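Local coordinates for protein flavin adenine dinucleotide synthase (Saccharomyces cerevisiae, PDB 2WSI) that catalyses the transfer of an adenylyl group from ATP to flavin mononucleotide, forming the coenzyme flavin adenine dinucleotide and diphosphate, at residues A[2-7]-A[97-102]; A[6-11]-A[74-79]; A[13-17]-A[204-209]; A[45-49]-A[189-193]. One frame throughout, in Å; residues are numbered along the deposited sequence.

Interactions 1, 2 and 3 all start on the N-terminal helix 3-18 and follow one another along it. Their partners are the loop leading into strand 102-106, helix 64-87 and helix 199-209. Interactions 1 and 2, with centres about 9 Å apart, share Ala6 and Ala7; the centre of interaction 3 is about 13 Å from that of interaction 2, which it meets where Thr14 packs on Ser75. Interaction 4 joins the end of helix 25-45 and the loop after it to strand 189-191, and touches interaction 2 through Phe46 and Cys76. The first helix is thus fastened to distant parts of the chain, while interaction 4 backs the strand that carries Arg190 to the bound FAD.

Interaction 1: A[2-7]-A[97-102]; sequences QLSKAA and FPMQRL
Leu3 and Phe97 meet where the first turn of helix 3-18 lies against the loop that leads into strand 102-106. Leu3 holds CG anti to its own backbone N (chi1 -175°), which carries the branch to the edge of the aromatic ring, with CG 3.9 Å from Phe97 CE2. Its two methyls then part company: Leu3 CD1 lies 4.2 Å from Leu102 CB, while CD2 runs beside the carbonyl O of Gln100. The Phe97 ring, swung toward the helix by a chi1 of -164°, takes Ser4 CA over one face as a CH-pi contact, 3.8 Å from the ring centroid; Pro98 CD lies over the opposite face, toward its rim. Ala7 CB approaches Phe97 CZ obliquely, one turn further along the helix.

Two waters bridge the backbones. One accepts from Leu3 N at 3.0 Å and donates to Gln100 O at 2.8 Å; the other accepts from Ser4 N and donates to Pro98 O. Gln100 itself turns its NE2 to Arg101 O and Leu52 O. First-turn amides have no earlier helical carbonyl to bind, so the waters satisfy two of them and give two loop carbonyls donors, beside a hydrophobic patch centred on Leu3.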
# COMPACT_ATOMS: atom_id res chain seq x y z
N GLN A 2 10.40 16.27 -1.20
CA GLN A 2 9.75 16.90 -0.06
C GLN A 2 8.28 16.52 0.00
O GLN A 2 7.66 16.25 -1.03
CB GLN A 2 9.87 18.42 -0.13
CG GLN A 2 11.32 18.92 -0.09
CD GLN A 2 12.03 18.65 1.25
OE1 GLN A 2 11.43 18.69 2.33
NE2 GLN A 2 13.33 18.39 1.17
N LEU A 3 7.74 16.55 1.21
CA LEU A 3 6.37 16.05 1.45
C LEU A 3 5.31 16.79 0.65
O LEU A 3 4.40 16.16 0.10
CB LEU A 3 6.04 16.11 2.94
CG LEU A 3 4.68 15.51 3.32
CD1 LEU A 3 4.59 14.01 2.96
CD2 LEU A 3 4.44 15.72 4.80
N SER A 4 5.40 18.11 0.54
CA SER A 4 4.40 18.85 -0.24
C SER A 4 4.40 18.39 -1.69
O SER A 4 3.33 18.28 -2.31
CB SER A 4 4.64 20.37 -0.20
OG SER A 4 5.85 20.70 -0.85
N LYS A 5 5.58 18.12 -2.24
CA LYS A 5 5.68 17.64 -3.63
C LYS A 5 5.14 16.23 -3.79
O LYS A 5 4.51 15.94 -4.78
CB LYS A 5 7.11 17.67 -4.17
CG LYS A 5 7.84 19.00 -4.00
CD LYS A 5 7.24 20.11 -4.84
CE LYS A 5 7.31 19.80 -6.34
NZ LYS A 5 6.73 20.92 -7.19
N ALA A 6 5.42 15.36 -2.82
CA ALA A 6 4.89 14.00 -2.88
C ALA A 6 3.37 14.06 -2.80
O ALA A 6 2.69 13.30 -3.51
CB ALA A 6 5.44 13.15 -1.72
N ALA A 7 2.86 14.91 -1.92
CA ALA A 7 1.40 15.01 -1.74
C ALA A 7 0.75 15.53 -3.02
O ALA A 7 -0.24 14.95 -3.52
CB ALA A 7 1.06 15.88 -0.53
N PHE A 97 2.79 24.92 2.50
CA PHE A 97 2.72 23.53 2.96
C PHE A 97 3.88 23.27 3.92
O PHE A 97 5.01 23.69 3.66
CB PHE A 97 2.78 22.57 1.77
CG PHE A 97 2.35 21.17 2.09
CD1 PHE A 97 1.02 20.77 1.89
CD2 PHE A 97 3.26 20.24 2.60
CE1 PHE A 97 0.61 19.49 2.19
CE2 PHE A 97 2.85 18.94 2.90
CZ PHE A 97 1.51 18.57 2.69
N PRO A 98 3.60 22.61 5.06
CA PRO A 98 4.66 22.52 6.08
C PRO A 98 5.85 21.69 5.59
O PRO A 98 5.66 20.70 4.87
CB PRO A 98 3.99 21.80 7.26
CG PRO A 98 2.63 21.40 6.82
CD PRO A 98 2.35 21.94 5.45
N MET A 99 7.06 22.11 5.96
CA MET A 99 8.25 21.38 5.57
C MET A 99 8.60 20.37 6.67
O MET A 99 9.21 20.72 7.68
CB MET A 99 9.42 22.34 5.28
CG MET A 99 10.64 21.68 4.61
SD MET A 99 10.60 21.47 2.79
CE MET A 99 10.88 23.11 2.13
N GLN A 100 8.20 19.12 6.46
CA GLN A 100 8.35 18.07 7.45
C GLN A 100 8.18 16.69 6.80
O GLN A 100 7.89 16.58 5.61
CB GLN A 100 7.28 18.22 8.53
CG GLN A 100 5.85 18.02 7.99
CD GLN A 100 4.86 17.81 9.11
OE1 GLN A 100 4.25 18.76 9.58
NE2 GLN A 100 4.71 16.55 9.57
N ARG A 101 8.33 15.64 7.60
CA ARG A 101 8.17 14.26 7.12
C ARG A 101 6.91 13.62 7.72
O ARG A 101 6.42 14.06 8.76
CB ARG A 101 9.41 13.44 7.49
CG ARG A 101 10.70 14.10 6.99
CD ARG A 101 11.90 13.21 7.12
NE ARG A 101 12.22 12.95 8.52
CZ ARG A 101 13.24 12.22 8.94
NH1 ARG A 101 14.08 11.67 8.07
NH2 ARG A 101 13.43 12.06 10.24
N LEU A 102 6.38 12.60 7.05
CA LEU A 102 5.13 11.95 7.45
C LEU A 102 5.42 10.83 8.46
O LEU A 102 6.17 9.91 8.16
CB LEU A 102 4.46 11.33 6.22
CG LEU A 102 3.00 10.94 6.43
CD1 LEU A 102 2.14 12.19 6.55
CD2 LEU A 102 2.49 10.08 5.27
O HOH W 1 9.02 17.97 3.46
O HOH W 2 7.00 19.74 2.35

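Interaction 2: A[6-11]-A[74-79]; sequences AAEMCY and LSCLWE
Trp78 lies across Ala7, Glu8 and Tyr11 where helix 3-18 crosses helix 64-87, the two short axes passing 7.1 Å apart at 107°.

The aromatic contacts carry much of the interface. Glu8 sends its CB over the six-membered ring of Trp78, 3.5 Å from the centroid and almost on the ring normal. With CG anti to the backbone N (chi1 -162°), the aliphatic part of Glu8 lies along the indole, both side chains pointing the same way; the bend at chi2 then takes the carboxylate away from the ring, close to the like-charged Glu12. From the next turn Tyr11 meets the indole obliquely, its ring centroid 4.9 Å from that of the five-membered ring and the planes 45° apart. Trp78 CD1 sits over the tyrosine face, 3.3 Å from Tyr11 CG.

Small apolar groups fill the crossing itself. Ala7 CB packs on Trp78 CB at 4.0 Å and on the carbonyl O of Leu74, while Cys10 CB reaches Leu74 CB at 3.7 Å.

Two polar side chains also come near Tyr11. Ser75 OG comes within 3.3 Å of Tyr11 CA, and Glu79 OE1, salt-bridged to Arg38 of helix 25-45, stands off the tyrosine edge.

Between these two segments the join therefore rests on shape and dispersion: alanine, cysteine and serine admit the close approach, the carboxylate of Glu79 finds its mate in Arg38, outside the two segments, and that of Glu8 leads away from Trp78.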
# COMPACT_ATOMS: atom_id res chain seq x y z
N ALA A 6 5.42 15.36 -2.82
CA ALA A 6 4.89 14.00 -2.88
C ALA A 6 3.37 14.06 -2.80
O ALA A 6 2.69 13.30 -3.51
CB ALA A 6 5.44 13.15 -1.72
N ALA A 7 2.86 14.91 -1.92
CA ALA A 7 1.40 15.01 -1.74
C ALA A 7 0.75 15.53 -3.02
O ALA A 7 -0.24 14.95 -3.52
CB ALA A 7 1.06 15.88 -0.53
N GLU A 8 1.30 16.60 -3.58
CA GLU A 8 0.75 17.17 -4.82
C GLU A 8 0.84 16.17 -5.99
O GLU A 8 -0.10 16.02 -6.77
CB GLU A 8 1.46 18.49 -5.20
CG GLU A 8 0.67 19.31 -6.19
CD GLU A 8 0.96 18.93 -7.64
OE1 GLU A 8 2.04 18.37 -7.93
OE2 GLU A 8 0.09 19.24 -8.50
N MET A 9 1.96 15.46 -6.09
CA MET A 9 2.11 14.42 -7.10
C MET A 9 1.02 13.34 -6.95
O MET A 9 0.34 12.99 -7.92
CB MET A 9 3.51 13.77 -7.03
CG MET A 9 3.72 12.62 -8.11
SD MET A 9 5.31 11.74 -7.97
CE MET A 9 5.00 10.79 -6.46
N CYS A 10 0.83 12.82 -5.75
CA CYS A 10 -0.16 11.76 -5.53
C CYS A 10 -1.58 12.29 -5.81
O CYS A 10 -2.45 11.60 -6.34
CB CYS A 10 -0.02 11.25 -4.10
SG CYS A 10 1.50 10.25 -3.89
N TYR A 11 -1.79 13.55 -5.47
CA TYR A 11 -3.04 14.21 -5.78
C TYR A 11 -3.29 14.21 -7.29
O TYR A 11 -4.42 13.93 -7.72
CB TYR A 11 -3.08 15.64 -5.24
CG TYR A 11 -4.32 16.37 -5.68
CD1 TYR A 11 -5.53 16.20 -5.00
CD2 TYR A 11 -4.30 17.21 -6.79
CE1 TYR A 11 -6.71 16.84 -5.43
CE2 TYR A 11 -5.47 17.87 -7.22
CZ TYR A 11 -6.66 17.68 -6.53
OH TYR A 11 -7.80 18.34 -6.94
N LEU A 74 -1.59 10.47 0.76
CA LEU A 74 -0.84 11.67 0.36
C LEU A 74 -1.71 12.56 -0.50
O LEU A 74 -1.68 13.78 -0.36
CB LEU A 74 0.45 11.29 -0.40
CG LEU A 74 1.51 10.70 0.55
CD1 LEU A 74 2.61 10.00 -0.21
CD2 LEU A 74 2.06 11.81 1.46
N SER A 75 -2.47 11.96 -1.40
CA SER A 75 -3.43 12.75 -2.16
C SER A 75 -4.40 13.52 -1.26
O SER A 75 -4.65 14.72 -1.47
CB SER A 75 -4.22 11.84 -3.11
OG SER A 75 -5.17 12.61 -3.82
N CYS A 76 -4.93 12.85 -0.25
CA CYS A 76 -5.82 13.51 0.71
C CYS A 76 -5.10 14.52 1.59
O CYS A 76 -5.70 15.52 2.05
CB CYS A 76 -6.51 12.47 1.59
SG CYS A 76 -7.69 11.49 0.64
N LEU A 77 -3.82 14.28 1.84
CA LEU A 77 -3.04 15.24 2.64
C LEU A 77 -2.93 16.58 1.88
O LEU A 77 -3.03 17.68 2.46
CB LEU A 77 -1.65 14.64 2.94
CG LEU A 77 -0.75 15.51 3.80
CD1 LEU A 77 -1.44 15.77 5.12
CD2 LEU A 77 0.64 14.85 4.01
N TRP A 78 -2.73 16.49 0.57
CA TRP A 78 -2.67 17.68 -0.27
C TRP A 78 -4.00 18.45 -0.12
O TRP A 78 -4.03 19.65 0.20
CB TRP A 78 -2.46 17.29 -1.71
CG TRP A 78 -2.30 18.45 -2.66
CD1 TRP A 78 -3.14 18.78 -3.71
CD2 TRP A 78 -1.23 19.40 -2.68
NE1 TRP A 78 -2.64 19.90 -4.37
CE2 TRP A 78 -1.47 20.29 -3.76
CE3 TRP A 78 -0.10 19.60 -1.88
CZ2 TRP A 78 -0.62 21.37 -4.05
CZ3 TRP A 78 0.74 20.67 -2.17
CH2 TRP A 78 0.48 21.54 -3.24
N GLU A 79 -5.10 17.76 -0.36
CA GLU A 79 -6.43 18.39 -0.25
C GLU A 79 -6.69 18.96 1.16
O GLU A 79 -7.27 20.04 1.32
CB GLU A 79 -7.53 17.39 -0.67
CG GLU A 79 -8.93 17.99 -0.68
CD GLU A 79 -9.93 17.15 -1.47
OE1 GLU A 79 -9.52 16.45 -2.42
OE2 GLU A 79 -11.13 17.19 -1.13

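Interaction 3: A[13-17]-A[204-209]; sequences ITNSY and SFLLYS
Tyr17 drives its ring between Phe205 and Tyr208, and this aromatic cluster is the dense, buried part of the contact between helix 3-18 and helix 199-209, whose short axes stay 10.4 Å apart, a spacing bridged by large side chains. Phe205 turns an edge to the face of Tyr17, centroids 5.5 Å apart and planes at 61°. Tyr17 in turn presents its own edge to the face of Tyr208, the planes now at 84°, with Tyr17 CD1 3.6 Å from Tyr208 CD2. Having CG anti to the backbone N (chi1 -167°) sends the tyrosine across the gap far enough for its OH to donate to Ser204 OG, 2.7 Å away and in the plane of the ring. Ser204 OG is also bonded to Glu250 OE2, so the buried phenol ends in a short polar chain.

Beside the cluster, Ile13 CG2 packs on Ser209 CB at 3.8 Å, and Thr14 OG1, bonded to Cys10 O in its own helix, lies at the edge of Phe205.

The other side is more open. Ser16 is partly exposed, and its OG meets Tyr208 OH at 2.6 Å in the plane of that ring, where either hydroxyl could donate.

A leucine in place of Tyr17 would probably leave Phe205 and Tyr208 without the ring that joins them and Ser204 OG without its phenol donor. Two hydroxyl pairs, one buried and one at the partly exposed Ser16, probably fix how Tyr17 and Tyr208 point, which apolar packing alone would define less sharply.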
# COMPACT_ATOMS: atom_id res chain seq x y z
N ILE A 13 -2.05 12.16 -9.47
CA ILE A 13 -2.21 10.77 -9.92
C ILE A 13 -3.62 10.32 -9.69
O ILE A 13 -4.25 9.71 -10.54
CB ILE A 13 -1.19 9.84 -9.22
CG1 ILE A 13 0.21 10.08 -9.80
CG2 ILE A 13 -1.56 8.36 -9.41
CD1 ILE A 13 1.36 9.35 -9.04
N THR A 14 -4.13 10.61 -8.51
CA THR A 14 -5.43 10.13 -8.12
C THR A 14 -6.49 10.88 -8.93
O THR A 14 -7.41 10.28 -9.47
CB THR A 14 -5.61 10.33 -6.60
OG1 THR A 14 -4.56 9.60 -5.93
CG2 THR A 14 -6.96 9.79 -6.15
N ASN A 15 -6.31 12.18 -9.05
CA ASN A 15 -7.20 13.01 -9.88
C ASN A 15 -7.23 12.52 -11.33
O ASN A 15 -8.29 12.38 -11.94
CB ASN A 15 -6.72 14.47 -9.84
CG ASN A 15 -7.81 15.46 -10.28
OD1 ASN A 15 -8.98 15.29 -9.96
ND2 ASN A 15 -7.41 16.50 -10.99
N SER A 16 -6.06 12.23 -11.87
CA SER A 16 -5.94 11.70 -13.20
C SER A 16 -6.68 10.36 -13.33
O SER A 16 -7.39 10.12 -14.32
CB SER A 16 -4.46 11.57 -13.55
OG SER A 16 -4.30 11.01 -14.84
N TYR A 17 -6.55 9.48 -12.33
CA TYR A 17 -7.24 8.20 -12.39
C TYR A 17 -8.75 8.45 -12.38
O TYR A 17 -9.51 7.78 -13.09
CB TYR A 17 -6.89 7.28 -11.21
CG TYR A 17 -7.37 5.86 -11.44
CD1 TYR A 17 -6.50 4.86 -11.90
CD2 TYR A 17 -8.70 5.53 -11.21
CE1 TYR A 17 -6.97 3.55 -12.10
CE2 TYR A 17 -9.17 4.27 -11.42
CZ TYR A 17 -8.32 3.28 -11.88
OH TYR A 17 -8.87 2.05 -12.06
N SER A 204 -5.05 -2.19 -10.71
CA SER A 204 -5.41 -1.19 -11.70
C SER A 204 -4.87 0.17 -11.28
O SER A 204 -4.29 0.88 -12.09
CB SER A 204 -6.92 -1.08 -11.89
OG SER A 204 -7.20 0.02 -12.73
N PHE A 205 -5.07 0.54 -10.01
CA PHE A 205 -4.59 1.84 -9.54
C PHE A 205 -3.05 1.88 -9.46
O PHE A 205 -2.42 2.83 -9.89
CB PHE A 205 -5.22 2.19 -8.18
CG PHE A 205 -4.84 3.56 -7.70
CD1 PHE A 205 -5.39 4.69 -8.28
CD2 PHE A 205 -3.88 3.72 -6.70
CE1 PHE A 205 -5.05 5.96 -7.85
CE2 PHE A 205 -3.53 4.99 -6.26
CZ PHE A 205 -4.12 6.12 -6.84
N LEU A 206 -2.44 0.83 -8.92
CA LEU A 206 -1.00 0.88 -8.67
C LEU A 206 -0.22 0.88 -10.01
O LEU A 206 0.74 1.60 -10.15
CB LEU A 206 -0.58 -0.27 -7.75
CG LEU A 206 0.86 -0.27 -7.24
CD1 LEU A 206 1.16 1.08 -6.56
CD2 LEU A 206 1.09 -1.44 -6.31
N LEU A 207 -0.69 0.12 -11.00
CA LEU A 207 -0.05 0.13 -12.32
C LEU A 207 -0.28 1.45 -13.03
O LEU A 207 0.64 2.01 -13.61
CB LEU A 207 -0.57 -1.02 -13.20
CG LEU A 207 -0.08 -2.40 -12.77
CD1 LEU A 207 -0.80 -3.53 -13.56
CD2 LEU A 207 1.46 -2.50 -12.92
N TYR A 208 -1.52 1.96 -12.99
CA TYR A 208 -1.77 3.30 -13.53
C TYR A 208 -0.88 4.39 -12.93
O TYR A 208 -0.51 5.34 -13.64
CB TYR A 208 -3.22 3.73 -13.36
CG TYR A 208 -3.46 5.08 -14.04
CD1 TYR A 208 -3.59 5.16 -15.42
CD2 TYR A 208 -3.53 6.26 -13.30
CE1 TYR A 208 -3.80 6.39 -16.07
CE2 TYR A 208 -3.74 7.52 -13.94
CZ TYR A 208 -3.88 7.55 -15.33
OH TYR A 208 -4.09 8.72 -16.01
N SER A 209 -0.54 4.28 -11.65
CA SER A 209 0.20 5.37 -10.97
C SER A 209 1.60 5.55 -11.55
O SER A 209 2.21 6.62 -11.41
CB SER A 209 0.35 5.13 -9.46
OG SER A 209 1.26 4.08 -9.17

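Interaction 4: A[45-49]-A[189-193]; sequences IFVRW and MRLQP. With FAD (flavin-adenine dinucleotide), chain C.
Met189 and Leu191 pack against Ile45, Arg48 and Trp49 on one side of strand 189-191, part of the mixed sheet of this HUP-clan PAPS reductase-type domain. The strand runs parallel to 160-162 and antiparallel to 178-180.

Met189 can be followed outward. CB lies 4.1 Å from Trp49 CZ2, and CG, anti to the backbone N (chi1 -167°), reaches Trp49 CH2 at 3.8 Å. Bends about CB-CG and CG-SD then fold the chain back, bringing the CE methyl 3.9 Å from Arg48 NH2 and close to Trp49 CZ2 again. The indole is backed by Arg48, whose CG sits over the centre of one face. Leu191 divides its methyls: CD2 touches Trp49 CZ3, and CD1 meets Ile45 CG2 at 3.6 Å. Pro193 extends the apolar surface toward Ile45 CD1.

Strand alternation turns Arg190 the other way, to the flavin of bound FAD, whose O4 sits over the centre of the guanidinium. Arg190 NH2 is hydrogen-bonded to Arg180 O, which is likely to steady the guanidinium. A leucine at Arg190 would probably leave the flavin carbonyl without its flat cationic neighbour and Arg180 O without that donor. Arg190 CD lies 3.5 Å from FAD N5, and Arg190 NH1 3.3 Å from FAD C4.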
# COMPACT_ATOMS: atom_id res chain seq x y z
N ILE A 45 -11.68 11.11 9.19
CA ILE A 45 -10.42 10.90 9.89
C ILE A 45 -9.64 12.18 10.16
O ILE A 45 -9.29 12.47 11.31
CB ILE A 45 -9.59 9.87 9.11
CG1 ILE A 45 -10.36 8.53 9.15
CG2 ILE A 45 -8.23 9.72 9.73
CD1 ILE A 45 -9.78 7.45 8.23
N PHE A 46 -9.34 12.93 9.11
CA PHE A 46 -8.55 14.14 9.28
C PHE A 46 -9.32 15.21 10.03
O PHE A 46 -8.73 16.17 10.53
CB PHE A 46 -8.07 14.70 7.94
CG PHE A 46 -7.09 13.79 7.19
CD1 PHE A 46 -6.51 12.70 7.80
CD2 PHE A 46 -6.73 14.09 5.88
CE1 PHE A 46 -5.62 11.88 7.10
CE2 PHE A 46 -5.83 13.30 5.20
CZ PHE A 46 -5.28 12.19 5.80
N VAL A 47 -10.63 15.05 10.12
CA VAL A 47 -11.42 16.04 10.86
C VAL A 47 -11.18 15.83 12.36
O VAL A 47 -11.28 16.77 13.18
CB VAL A 47 -12.90 15.88 10.47
CG1 VAL A 47 -13.82 16.44 11.54
CG2 VAL A 47 -13.13 16.54 9.08
N ARG A 48 -10.83 14.61 12.72
CA ARG A 48 -10.72 14.25 14.13
C ARG A 48 -9.28 14.16 14.64
O ARG A 48 -9.00 14.47 15.80
CB ARG A 48 -11.45 12.94 14.34
CG ARG A 48 -11.43 12.42 15.74
CD ARG A 48 -12.40 11.27 15.81
NE ARG A 48 -12.46 10.68 17.14
CZ ARG A 48 -13.17 9.60 17.42
NH1 ARG A 48 -13.86 8.99 16.45
NH2 ARG A 48 -13.16 9.11 18.64
N TRP A 49 -8.36 13.76 13.78
CA TRP A 49 -6.94 13.65 14.15
C TRP A 49 -6.07 14.35 13.09
O TRP A 49 -6.42 14.36 11.91
CB TRP A 49 -6.51 12.19 14.21
CG TRP A 49 -7.25 11.37 15.21
CD1 TRP A 49 -7.03 11.33 16.56
CD2 TRP A 49 -8.30 10.42 14.94
NE1 TRP A 49 -7.90 10.42 17.16
CE2 TRP A 49 -8.68 9.85 16.18
CE3 TRP A 49 -8.96 10.01 13.78
CZ2 TRP A 49 -9.70 8.91 16.29
CZ3 TRP A 49 -9.99 9.07 13.90
CH2 TRP A 49 -10.34 8.54 15.14
N MET A 189 -6.57 3.87 17.88
CA MET A 189 -7.64 3.71 16.91
C MET A 189 -7.06 3.15 15.63
O MET A 189 -6.09 3.69 15.10
CB MET A 189 -8.33 5.05 16.61
CG MET A 189 -9.65 4.87 15.84
SD MET A 189 -10.98 4.17 16.90
CE MET A 189 -11.58 5.71 17.61
N ARG A 190 -7.67 2.07 15.13
CA ARG A 190 -7.31 1.55 13.82
C ARG A 190 -8.05 2.35 12.74
O ARG A 190 -9.27 2.53 12.81
CB ARG A 190 -7.67 0.06 13.72
CG ARG A 190 -6.96 -0.80 14.72
CD ARG A 190 -7.31 -2.30 14.50
NE ARG A 190 -8.55 -2.65 15.18
CZ ARG A 190 -9.11 -3.86 15.14
NH1 ARG A 190 -8.53 -4.83 14.45
NH2 ARG A 190 -10.23 -4.09 15.81
N LEU A 191 -7.28 2.82 11.77
CA LEU A 191 -7.80 3.55 10.63
C LEU A 191 -7.57 2.65 9.41
O LEU A 191 -6.42 2.43 9.01
CB LEU A 191 -7.04 4.88 10.44
CG LEU A 191 -7.04 5.81 11.66
CD1 LEU A 191 -6.28 7.12 11.33
CD2 LEU A 191 -8.49 6.11 12.14
N GLN A 192 -8.65 2.18 8.81
CA GLN A 192 -8.62 1.08 7.84
C GLN A 192 -9.47 1.48 6.63
O GLN A 192 -10.51 0.87 6.35
CB GLN A 192 -9.17 -0.20 8.52
CG GLN A 192 -8.28 -0.66 9.66
CD GLN A 192 -8.84 -1.80 10.50
OE1 GLN A 192 -10.03 -1.85 10.84
NE2 GLN A 192 -7.96 -2.68 10.90
N PRO A 193 -9.05 2.54 5.91
CA PRO A 193 -9.88 3.08 4.84
C PRO A 193 -9.76 2.34 3.50
O PRO A 193 -10.44 2.74 2.57
CB PRO A 193 -9.37 4.52 4.67
CG PRO A 193 -8.05 4.60 5.47
CD PRO A 193 -7.77 3.25 6.05
PA FAD C . -0.95 -7.87 6.80
O1A FAD C . 0.01 -8.66 5.96
O2A FAD C . -0.69 -8.07 8.27
O5B FAD C . -1.01 -6.30 6.41
C5B FAD C . -2.11 -5.53 6.84
C4B FAD C . -1.64 -4.10 7.10
O4B FAD C . -0.96 -4.04 8.32
C3B FAD C . -0.66 -3.63 6.05
O3B FAD C . -1.31 -3.03 4.95
C2B FAD C . 0.17 -2.62 6.82
O2B FAD C . -0.47 -1.36 6.85
C1B FAD C . 0.18 -3.21 8.21
N9A FAD C . 1.39 -4.03 8.36
C8A FAD C . 1.53 -5.38 8.17
N7A FAD C . 2.82 -5.73 8.43
C5A FAD C . 3.49 -4.60 8.76
C6A FAD C . 4.81 -4.36 9.11
N6A FAD C . 5.73 -5.34 9.19
N1A FAD C . 5.17 -3.08 9.42
C2A FAD C . 4.27 -2.03 9.39
N3A FAD C . 2.97 -2.27 9.00
C4A FAD C . 2.60 -3.54 8.73
N1 FAD C . -5.73 -7.83 14.96
C2 FAD C . -6.69 -8.02 15.91
O2 FAD C . -7.27 -9.11 16.00
N3 FAD C . -7.01 -7.00 16.77
C4 FAD C . -6.37 -5.79 16.69
O4 FAD C . -6.72 -4.91 17.49
C4X FAD C . -5.39 -5.59 15.72
N5 FAD C . -4.72 -4.37 15.60
C5X FAD C . -3.75 -4.20 14.63
C6 FAD C . -3.07 -2.98 14.50
C7 FAD C . -2.08 -2.84 13.52
C7M FAD C . -1.32 -1.55 13.37
C8 FAD C . -1.79 -3.90 12.68
C8M FAD C . -0.75 -3.76 11.61
C9 FAD C . -2.47 -5.10 12.80
C9A FAD C . -3.44 -5.26 13.78
N10 FAD C . -4.09 -6.47 13.89
C10 FAD C . -5.08 -6.62 14.84
C1' FAD C . -3.76 -7.59 12.94
C2' FAD C . -4.64 -7.49 11.67
O2' FAD C . -6.02 -7.37 11.94
C3' FAD C . -4.43 -8.66 10.71
O3' FAD C . -5.01 -9.82 11.27
C4' FAD C . -2.96 -8.89 10.45
O4' FAD C . -2.32 -7.67 10.14
C5' FAD C . -2.77 -9.85 9.27
O5' FAD C . -3.67 -9.50 8.24
P FAD C . -3.21 -9.53 6.70
O1P FAD C . -2.27 -10.69 6.47
O2P FAD C . -4.43 -9.50 5.80
O3P FAD C . -2.45 -8.16 6.37